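PDB 5K3W: CpuTA1 from Curtobacterium pusillum, which binds pyridoxal-5'-phosphate and belongs to the class IV aminotransferase family of fold-type IV proteins, and so is probably a cofactor-dependent enzyme. Local coordinates for residues D53-T58 with A81-P86; A193-F198 with E207-N212. One frame throughout, in Å; residues are numbered along the deposited sequence.

Contact 1: residues D53-T58 with A81-P86; sequences DGVFET and ALLDLP
Asp53, which touches Leu83 across the contact, is held through its OD2 by a salt bridge to NE of Arg122. Its OD1, an oxygen with a polar partner of its own, merely touches Leu83 CD2 at 3.9 Å. The same arginine reaches the second segment as well, through a hydrogen bond from NH2 to Leu83 O. Asp53 extends its CG away from its own backbone nitrogen (chi1 -167°), and the two side chains run past each other in opposite directions.

Next along the chain, the methyl Leu83 CD2 lies against the carbonyl oxygen of Gly54 at 3.5 Å, a van der Waals touch to a polar atom. Val55 then divides its methyls between two leucines. CG1, placed anti to the carbonyl carbon (chi1 -64°), packs 3.9 Å from Leu83 CD2, and CG2 meets Leu85 CD1 at 4.2 Å.

Leu83 and Leu85 flank Asp84 at the turn that ends helix 69-82, and both point their CB toward the strand. The turn is a Schellman motif: Asp84, at positive phi, is the C-prime residue, its N bonds to Ala81 O at 3.0 Å, and Leu85 N bonds to Ala80 O. The helix terminus sits against the start of strand 54-62.

No hydrogen bond joins the two segments directly; methyl packing brings them together, and Arg122 ties both from outside. Its positive charge would be expected to offset Asp53 and the carbonyl-rich end of the helix alike.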
loop_
_atom_site.group_PDB
_atom_site.type_symbol
_atom_site.label_atom_id
_atom_site.label_comp_id
_atom_site.label_asym_id
_atom_site.label_seq_id
_atom_site.Cartn_x
_atom_site.Cartn_y
_atom_site.Cartn_z
ATOM N N ASP A 53 2.256 4.400 -3.640
ATOM C CA ASP A 53 1.306 5.285 -4.313
ATOM C C ASP A 53 1.390 5.078 -5.822
ATOM O O ASP A 53 2.086 5.809 -6.534
ATOM C CB ASP A 53 1.596 6.735 -3.937
ATOM C CG ASP A 53 0.471 7.685 -4.326
ATOM O OD1 ASP A 53 -0.616 7.194 -4.690
ATOM O OD2 ASP A 53 0.677 8.916 -4.251
ATOM N N GLY A 54 0.656 4.090 -6.314
ATOM C CA GLY A 54 0.609 3.836 -7.743
ATOM C C GLY A 54 -0.367 2.721 -8.025
ATOM O O GLY A 54 -1.035 2.206 -7.123
ATOM N N VAL A 55 -0.441 2.341 -9.301
ATOM C CA VAL A 55 -1.321 1.261 -9.717
ATOM C C VAL A 55 -0.528 0.261 -10.556
ATOM O O VAL A 55 0.581 0.540 -11.017
ATOM C CB VAL A 55 -2.551 1.801 -10.480
ATOM C CG1 VAL A 55 -3.400 2.662 -9.555
ATOM C CG2 VAL A 55 -2.114 2.604 -11.682
ATOM N N PHE A 56 -1.094 -0.927 -10.738
ATOM C CA PHE A 56 -0.393 -1.935 -11.518
ATOM C C PHE A 56 -1.393 -2.862 -12.186
ATOM O O PHE A 56 -2.558 -2.930 -11.796
ATOM C CB PHE A 56 0.575 -2.756 -10.654
ATOM C CG PHE A 56 -0.098 -3.827 -9.849
ATOM C CD1 PHE A 56 -0.716 -3.512 -8.637
ATOM C CD2 PHE A 56 -0.128 -5.149 -10.310
ATOM C CE1 PHE A 56 -1.350 -4.488 -7.889
ATOM C CE2 PHE A 56 -0.751 -6.144 -9.564
ATOM C CZ PHE A 56 -1.363 -5.818 -8.343
ATOM N N GLU A 57 -0.907 -3.584 -13.196
ATOM C CA GLU A 57 -1.635 -4.674 -13.840
ATOM C C GLU A 57 -0.690 -5.848 -14.049
ATOM O O GLU A 57 0.496 -5.655 -14.343
ATOM C CB GLU A 57 -2.218 -4.256 -15.206
ATOM C CG GLU A 57 -3.437 -3.374 -15.125
ATOM C CD GLU A 57 -4.642 -4.135 -14.653
ATOM O OE1 GLU A 57 -4.699 -5.371 -14.855
ATOM O OE2 GLU A 57 -5.538 -3.490 -14.073
ATOM N N THR A 58 -1.217 -7.059 -13.919
ATOM C CA THR A 58 -0.472 -8.270 -14.240
ATOM C C THR A 58 -1.231 -9.025 -15.321
ATOM O O THR A 58 -2.429 -9.281 -15.166
ATOM C CB THR A 58 -0.277 -9.154 -13.010
ATOM O OG1 THR A 58 0.349 -8.384 -11.978
ATOM C CG2 THR A 58 0.628 -10.303 -13.354
ATOM N N ALA A 81 -7.542 6.385 -12.281
ATOM C CA ALA A 81 -8.518 7.441 -12.013
ATOM C C ALA A 81 -8.944 7.440 -10.551
ATOM O O ALA A 81 -9.093 8.506 -9.944
ATOM C CB ALA A 81 -9.741 7.290 -12.935
ATOM N N LEU A 82 -9.144 6.254 -9.969
ATOM C CA LEU A 82 -9.472 6.193 -8.549
ATOM C C LEU A 82 -8.395 6.844 -7.681
ATOM O O LEU A 82 -8.713 7.399 -6.622
ATOM C CB LEU A 82 -9.696 4.744 -8.116
ATOM C CG LEU A 82 -10.944 4.039 -8.671
ATOM C CD1 LEU A 82 -10.998 2.602 -8.201
ATOM C CD2 LEU A 82 -12.228 4.765 -8.292
ATOM N N LEU A 83 -7.127 6.777 -8.092
ATOM C CA LEU A 83 -6.034 7.374 -7.331
ATOM C C LEU A 83 -5.698 8.798 -7.783
ATOM O O LEU A 83 -4.648 9.333 -7.401
ATOM C CB LEU A 83 -4.781 6.489 -7.416
ATOM C CG LEU A 83 -4.646 5.377 -6.369
ATOM C CD1 LEU A 83 -5.637 4.274 -6.641
ATOM C CD2 LEU A 83 -3.219 4.821 -6.286
ATOM N N ASP A 84 -6.565 9.422 -8.579
ATOM C CA ASP A 84 -6.321 10.769 -9.097
ATOM C C ASP A 84 -4.993 10.843 -9.848
ATOM O O ASP A 84 -4.317 11.875 -9.837
ATOM C CB ASP A 84 -6.355 11.826 -7.987
ATOM C CG ASP A 84 -7.633 11.793 -7.175
ATOM O OD1 ASP A 84 -8.730 11.773 -7.770
ATOM O OD2 ASP A 84 -7.539 11.782 -5.927
ATOM N N LEU A 85 -4.598 9.760 -10.491
ATOM C CA LEU A 85 -3.456 9.872 -11.383
ATOM C C LEU A 85 -3.907 10.338 -12.761
ATOM O O LEU A 85 -5.090 10.239 -13.117
ATOM C CB LEU A 85 -2.737 8.527 -11.486
ATOM C CG LEU A 85 -2.008 8.069 -10.219
ATOM C CD1 LEU A 85 -1.786 6.557 -10.237
ATOM C CD2 LEU A 85 -0.681 8.810 -10.062
ATOM N N PRO A 86 -2.996 10.878 -13.561
ATOM C CA PRO A 86 -3.354 11.225 -14.940
ATOM C C PRO A 86 -3.659 9.974 -15.745
ATOM O O PRO A 86 -3.260 8.857 -15.408
ATOM C CB PRO A 86 -2.107 11.939 -15.474
ATOM C CG PRO A 86 -1.267 12.242 -14.250
ATOM C CD PRO A 86 -1.588 11.177 -13.259
#

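Contact 2: residues A193-F198 with E207-N212; sequences ADDVIF and EGPTSN. With PLP (pyridoxal-5'-phosphate), chain C.
Glu207 touches Phe198 through its backbone and the cofactor through its side chain. CG takes the position between its backbone N and carbonyl carbon (chi1 81°); its CB points away from the strand, and the chain, extended beyond CG, brings OE1 3.0 Å from N1 of pyridoxal-5'-phosphate. Farther along, the backbone lies against one face of the pyridine ring: Thr210 O stands 3.3 Å from C4, and Ser211 C approaches C6 from the same side. Leu231 N hydrogen-bonds to Glu207 OE1, steadying the carboxylate from beyond the loop.

Behind this first shell lies the strand. Glu207 O accepts the N-H of Phe198; the modelled 2.6 Å between Phe198 N and that oxygen is short, and its exact length is doubtful at this resolution. Gly208 CA makes a CA-H...O contact of 3.2 Å with Val196 O. In this fold-type IV protein, residues 207-212, leading out of strand 195-199 and into strand 212-217, belong to the cofactor pocket.

Pro209 lies across two side chains of the strand: its CB packs 3.8 Å from Phe198 CE2, while CD rests at the same distance from Val196 CB. Past the proline, a water donates to Asp195 OD1 over 3.1 Å, accepts from Thr210 N and bonds to Ser211 OG at 2.7 Å. OD1 also accepts the N-H of Val196 through its anti lone pair, and Asp195 OD2 is anchored by a salt bridge to Arg273.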
loop_
_atom_site.group_PDB
_atom_site.type_symbol
_atom_site.label_atom_id
_atom_site.label_comp_id
_atom_site.label_asym_id
_atom_site.label_seq_id
_atom_site.Cartn_x
_atom_site.Cartn_y
_atom_site.Cartn_z
ATOM N N ALA A 193 -3.437 -22.927 4.974
ATOM C CA ALA A 193 -4.229 -22.670 3.783
ATOM C C ALA A 193 -3.379 -21.971 2.734
ATOM O O ALA A 193 -2.324 -21.407 3.030
ATOM C CB ALA A 193 -5.463 -21.823 4.100
ATOM N N ASP A 194 -3.858 -22.018 1.496
ATOM C CA ASP A 194 -3.143 -21.450 0.364
ATOM C C ASP A 194 -3.574 -20.032 0.042
ATOM O O ASP A 194 -2.767 -19.255 -0.474
ATOM C CB ASP A 194 -3.344 -22.328 -0.875
ATOM C CG ASP A 194 -2.806 -23.742 -0.683
ATOM O OD1 ASP A 194 -1.556 -23.908 -0.705
ATOM O OD2 ASP A 194 -3.633 -24.679 -0.519
ATOM N N ASP A 195 -4.819 -19.670 0.330
ATOM C CA ASP A 195 -5.338 -18.382 -0.109
ATOM C C ASP A 195 -6.488 -17.956 0.798
ATOM O O ASP A 195 -6.815 -18.627 1.785
ATOM C CB ASP A 195 -5.776 -18.445 -1.574
ATOM C CG ASP A 195 -5.421 -17.185 -2.330
ATOM O OD1 ASP A 195 -5.526 -16.095 -1.723
ATOM O OD2 ASP A 195 -5.016 -17.286 -3.515
ATOM N N VAL A 196 -7.117 -16.841 0.427
ATOM C CA VAL A 196 -8.039 -16.093 1.271
ATOM C C VAL A 196 -9.217 -15.624 0.431
ATOM O O VAL A 196 -9.047 -15.174 -0.707
ATOM C CB VAL A 196 -7.347 -14.867 1.913
ATOM C CG1 VAL A 196 -8.376 -13.953 2.607
ATOM C CG2 VAL A 196 -6.251 -15.298 2.870
ATOM N N ILE A 197 -10.414 -15.697 0.999
ATOM C CA ILE A 197 -11.535 -14.925 0.498
ATOM C C ILE A 197 -11.853 -13.880 1.552
ATOM O O ILE A 197 -12.075 -14.221 2.722
ATOM C CB ILE A 197 -12.753 -15.798 0.194
ATOM C CG1 ILE A 197 -12.517 -16.589 -1.099
ATOM C CG2 ILE A 197 -13.989 -14.916 0.075
ATOM C CD1 ILE A 197 -13.295 -17.867 -1.180
ATOM N N PHE A 198 -11.838 -12.610 1.145
ATOM C CA PHE A 198 -12.223 -11.519 2.025
ATOM C C PHE A 198 -13.734 -11.459 2.185
ATOM O O PHE A 198 -14.488 -11.640 1.224
ATOM C CB PHE A 198 -11.711 -10.182 1.489
ATOM C CG PHE A 198 -10.257 -9.940 1.758
ATOM C CD1 PHE A 198 -9.746 -10.085 3.037
ATOM C CD2 PHE A 198 -9.391 -9.586 0.725
ATOM C CE1 PHE A 198 -8.404 -9.866 3.280
ATOM C CE2 PHE A 198 -8.043 -9.364 0.970
ATOM C CZ PHE A 198 -7.553 -9.499 2.243
ATOM N N GLU A 207 -13.682 -10.807 -2.352
ATOM C CA GLU A 207 -12.691 -11.236 -3.335
ATOM C C GLU A 207 -11.506 -11.809 -2.565
ATOM O O GLU A 207 -11.478 -11.802 -1.330
ATOM C CB GLU A 207 -12.254 -10.079 -4.243
ATOM C CG GLU A 207 -11.196 -9.125 -3.643
ATOM C CD GLU A 207 -11.028 -7.826 -4.458
ATOM O OE1 GLU A 207 -11.126 -7.892 -5.707
ATOM O OE2 GLU A 207 -10.816 -6.737 -3.855
ATOM N N GLY A 208 -10.533 -12.315 -3.305
ATOM C CA GLY A 208 -9.269 -12.696 -2.731
ATOM C C GLY A 208 -8.301 -11.536 -2.792
ATOM O O GLY A 208 -8.516 -10.555 -3.507
ATOM N N PRO A 209 -7.218 -11.611 -2.025
ATOM C CA PRO A 209 -6.224 -10.535 -2.083
ATOM C C PRO A 209 -5.607 -10.383 -3.457
ATOM O O PRO A 209 -5.039 -9.324 -3.753
ATOM C CB PRO A 209 -5.183 -10.961 -1.039
ATOM C CG PRO A 209 -5.363 -12.420 -0.908
ATOM C CD PRO A 209 -6.826 -12.683 -1.104
ATOM N N THR A 210 -5.698 -11.408 -4.314
ATOM C CA THR A 210 -5.162 -11.284 -5.665
ATOM C C THR A 210 -6.070 -11.887 -6.726
ATOM O O THR A 210 -5.604 -12.131 -7.842
ATOM C CB THR A 210 -3.798 -11.970 -5.788
ATOM O OG1 THR A 210 -3.920 -13.339 -5.369
ATOM C CG2 THR A 210 -2.759 -11.258 -4.937
ATOM N N SER A 211 -7.340 -12.141 -6.417
ATOM C CA SER A 211 -8.173 -12.971 -7.275
ATOM C C SER A 211 -9.635 -12.640 -7.031
ATOM O O SER A 211 -9.987 -11.958 -6.070
ATOM C CB SER A 211 -7.936 -14.452 -6.998
ATOM O OG SER A 211 -8.361 -14.730 -5.676
ATOM N N ASN A 212 -10.484 -13.154 -7.905
ATOM C CA ASN A 212 -11.921 -13.086 -7.722
ATOM C C ASN A 212 -12.478 -14.474 -7.452
ATOM O O ASN A 212 -11.859 -15.490 -7.775
ATOM C CB ASN A 212 -12.605 -12.467 -8.939
ATOM C CG ASN A 212 -12.225 -11.023 -9.123
ATOM O OD1 ASN A 212 -11.340 -10.701 -9.909
ATOM N ND2 ASN A 212 -12.878 -10.138 -8.373
HETATM N N1 PLP C . -8.651 -9.067 -6.929
HETATM C C2 PLP C . -7.466 -8.423 -6.727
HETATM C C2A PLP C . -7.231 -7.619 -5.462
HETATM C C3 PLP C . -6.482 -8.496 -7.694
HETATM O O3 PLP C . -5.282 -7.810 -7.456
HETATM C C4 PLP C . -6.704 -9.207 -8.849
HETATM C C4A PLP C . -5.666 -9.352 -9.930
HETATM C C5 PLP C . -7.883 -9.856 -9.050
HETATM C C6 PLP C . -8.866 -9.774 -8.077
HETATM C C5A PLP C . -8.102 -10.663 -10.326
HETATM O O4P PLP C . -7.961 -9.881 -11.498
HETATM P P PLP C . -7.455 -10.543 -12.858
HETATM O O1P PLP C . -8.268 -11.775 -13.186
HETATM O O2P PLP C . -5.992 -10.904 -12.779
HETATM O O3P PLP C . -7.648 -9.564 -13.989
HETATM O O HOH W 1 -6.169 -14.329 -4.180
#

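In the fold
Contacts 1 and 2 approach the pyridoxal-5'-phosphate site at different removes. Residues 207-212 form part of the pocket wall, whereas the side chain of Val55 in contact 1 is about 10 Å from the cofactor, nearest atoms. The contact centres lie 21 Å apart, with nearest atoms about 7 Å apart and no direct touch; along the chain, contact 1 closes before contact 2 opens. Strand 54-62 is nevertheless linked to the site through intermediaries. Glu57 makes a salt bridge with Arg75 NH2, which also hydrogen-bonds to the cofactor, and Phe56 meets Tyr178 edge-to-face, the hydroxyl of that tyrosine being another cofactor partner.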